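Local coordinates for fatty acid/retinol binding protein protein 7, isoform A, confirmed BY transcript evidence (Caenorhabditis elegans, PDB 2W9Y) that probably binds fatty acids such as oleic acid, and retinoids, as a secreted, helix-rich lipid carrier of nematodes, at residues L21-S26 with P60-R65. Residues are numbered along the deposited sequence; the frame is centred on the assembly and turned at random.
Sequences LEFSSS and PELGKR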
loop_
_atom_site.group_PDB
_atom_site.type_symbol
_atom_site.label_atom_id
_atom_site.label_comp_id
_atom_site.label_asym_id
_atom_site.label_seq_id
_atom_site.Cartn_x
_atom_site.Cartn_y
_atom_site.Cartn_z
ATOM N N LEU A 21 4.265 -5.345 -1.115
ATOM C CA LEU A 21 5.497 -5.858 -0.520
ATOM C C LEU A 21 6.409 -6.415 -1.587
ATOM O O LEU A 21 7.636 -6.190 -1.515
ATOM C CB LEU A 21 5.184 -6.956 0.516
ATOM C CG LEU A 21 4.521 -6.445 1.792
ATOM C CD1 LEU A 21 4.011 -7.589 2.760
ATOM C CD2 LEU A 21 5.478 -5.562 2.591
ATOM N N GLU A 22 5.847 -7.109 -2.577
ATOM C CA GLU A 22 6.671 -7.705 -3.640
ATOM C C GLU A 22 7.248 -6.597 -4.451
ATOM O O GLU A 22 8.439 -6.685 -4.844
ATOM C CB GLU A 22 5.850 -8.641 -4.576
ATOM C CG GLU A 22 5.501 -10.015 -3.905
ATOM C CD GLU A 22 4.570 -10.899 -4.753
ATOM O OE1 GLU A 22 3.881 -10.403 -5.669
ATOM O OE2 GLU A 22 4.501 -12.107 -4.496
ATOM N N PHE A 23 6.458 -5.537 -4.671
ATOM C CA PHE A 23 7.007 -4.373 -5.410
ATOM C C PHE A 23 8.177 -3.774 -4.622
ATOM O O PHE A 23 9.242 -3.471 -5.186
ATOM C CB PHE A 23 5.908 -3.315 -5.661
ATOM C CG PHE A 23 6.413 -2.039 -6.254
ATOM C CD1 PHE A 23 6.750 -1.947 -7.592
ATOM C CD2 PHE A 23 6.554 -0.906 -5.454
ATOM C CE1 PHE A 23 7.205 -0.771 -8.109
ATOM C CE2 PHE A 23 7.003 0.269 -5.975
ATOM C CZ PHE A 23 7.316 0.332 -7.286
ATOM N N SER A 24 8.000 -3.575 -3.328
ATOM C CA SER A 24 9.068 -2.918 -2.485
ATOM C C SER A 24 10.341 -3.749 -2.457
ATOM O O SER A 24 11.427 -3.201 -2.535
ATOM C CB SER A 24 8.658 -2.705 -1.049
ATOM O OG SER A 24 7.521 -1.900 -0.989
ATOM N N SER A 25 10.193 -5.067 -2.349
ATOM C CA SER A 25 11.332 -5.990 -2.409
ATOM C C SER A 25 12.103 -5.930 -3.708
ATOM O O SER A 25 13.332 -6.154 -3.741
ATOM C CB SER A 25 10.822 -7.430 -2.278
ATOM O OG SER A 25 10.537 -7.697 -0.930
ATOM N N SER A 26 11.387 -5.646 -4.777
ATOM C CA SER A 26 11.943 -5.684 -6.099
ATOM C C SER A 26 12.806 -4.459 -6.376
ATOM O O SER A 26 13.618 -4.514 -7.304
ATOM C CB SER A 26 10.840 -5.806 -7.163
ATOM O OG SER A 26 10.289 -4.533 -7.528
ATOM N N PRO A 60 10.612 3.377 -17.378
ATOM C CA PRO A 60 9.417 2.700 -17.874
ATOM C C PRO A 60 9.134 1.470 -17.094
ATOM O O PRO A 60 7.975 1.245 -16.717
ATOM C CB PRO A 60 9.800 2.345 -19.303
ATOM C CG PRO A 60 10.539 3.599 -19.720
ATOM C CD PRO A 60 11.370 4.007 -18.488
ATOM N N GLU A 61 10.166 0.665 -16.856
ATOM C CA GLU A 61 9.959 -0.637 -16.230
ATOM C C GLU A 61 9.526 -0.532 -14.802
ATOM O O GLU A 61 8.697 -1.310 -14.346
ATOM C CB GLU A 61 11.272 -1.441 -16.274
ATOM C CG GLU A 61 11.632 -1.860 -17.671
ATOM C CD GLU A 61 10.810 -3.032 -18.060
ATOM O OE1 GLU A 61 10.078 -3.508 -17.143
ATOM O OE2 GLU A 61 10.894 -3.485 -19.224
ATOM N N LEU A 62 10.115 0.416 -14.074
ATOM C CA LEU A 62 9.639 0.707 -12.755
ATOM C C LEU A 62 8.157 1.116 -12.757
ATOM O O LEU A 62 7.380 0.671 -11.883
ATOM C CB LEU A 62 10.507 1.825 -12.126
ATOM C CG LEU A 62 10.395 2.061 -10.644
ATOM C CD1 LEU A 62 10.581 0.713 -9.916
ATOM C CD2 LEU A 62 11.406 3.158 -10.195
ATOM N N GLY A 63 7.764 1.986 -13.693
ATOM C CA GLY A 63 6.365 2.446 -13.766
ATOM C C GLY A 63 5.390 1.314 -14.116
ATOM O O GLY A 63 4.257 1.253 -13.617
ATOM N N LYS A 64 5.830 0.432 -14.986
ATOM C CA LYS A 64 5.051 -0.786 -15.303
ATOM C C LYS A 64 4.789 -1.606 -14.014
ATOM O O LYS A 64 3.647 -2.050 -13.748
ATOM C CB LYS A 64 5.779 -1.659 -16.364
ATOM C CG LYS A 64 5.173 -3.033 -16.527
ATOM C CD LYS A 64 6.005 -4.013 -17.370
ATOM C CE LYS A 64 7.044 -4.750 -16.502
ATOM N NZ LYS A 64 6.321 -5.865 -15.791
ATOM N N ARG A 65 5.854 -1.833 -13.242
ATOM C CA ARG A 65 5.707 -2.574 -11.966
ATOM C C ARG A 65 4.785 -1.847 -10.942
ATOM O O ARG A 65 3.923 -2.487 -10.286
ATOM C CB ARG A 65 7.087 -2.899 -11.362
ATOM C CG ARG A 65 7.888 -4.042 -12.016
ATOM C CD ARG A 65 9.084 -4.309 -11.042
ATOM N NE ARG A 65 10.184 -3.618 -11.610
ATOM C CZ ARG A 65 11.214 -3.089 -10.988
ATOM N NH1 ARG A 65 11.363 -3.093 -9.660
ATOM N NH2 ARG A 65 12.119 -2.542 -11.769
#
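Phe23 and Arg65 meet where two helices of the all-helical Gp-FAR-1 fold run almost antiparallel, 161° apart, and the pair illustrates how a helix contact can set an apolar contact beside a polar bond. The segment axes stay 11.4 Å apart at their closest, so long side chains have to span the distance. Phe23 does so with CG anti to its own backbone nitrogen, which carries the ring across edge first. CB of Arg65 lies in the plane of that ring, 3.9 Å from CE1 of Phe23, and the same ring atom touches CD1 of Leu62 at 4.1 Å. Farther along helix 60-75, Leu66 and Val69 also pack against the ring, while Leu62 also touches Ile27 and, on helix 32-39, Val34 and Leu35.

From its CB the arginine chain leaves the apolar contact, bends at chi3, and turns its guanidinium 48° from the phenyl plane. CD1 of Leu62 lies over one face of that guanidinium, 3.7 Å above its plane and displaced from its centre. At the edge, NH1 of Arg65 donates to OG of Ser26 over 2.8 Å, a moderately bent bond, while NH2 forms a salt bridge with Glu31. The serine hydroxyl is itself fixed by its own helix, spending its proton on the carbonyl oxygen of Phe23. Replacing Ser26 by an alanine would probably cost NH1 this acceptor, breaking the hydrogen bond between the two helices, and leave the Phe23 carbonyl oxygen without its hydroxyl partner. In that second bond OG of Ser26 lies 2.8 Å from O of Phe23, tilted 20° from the carbonyl plane.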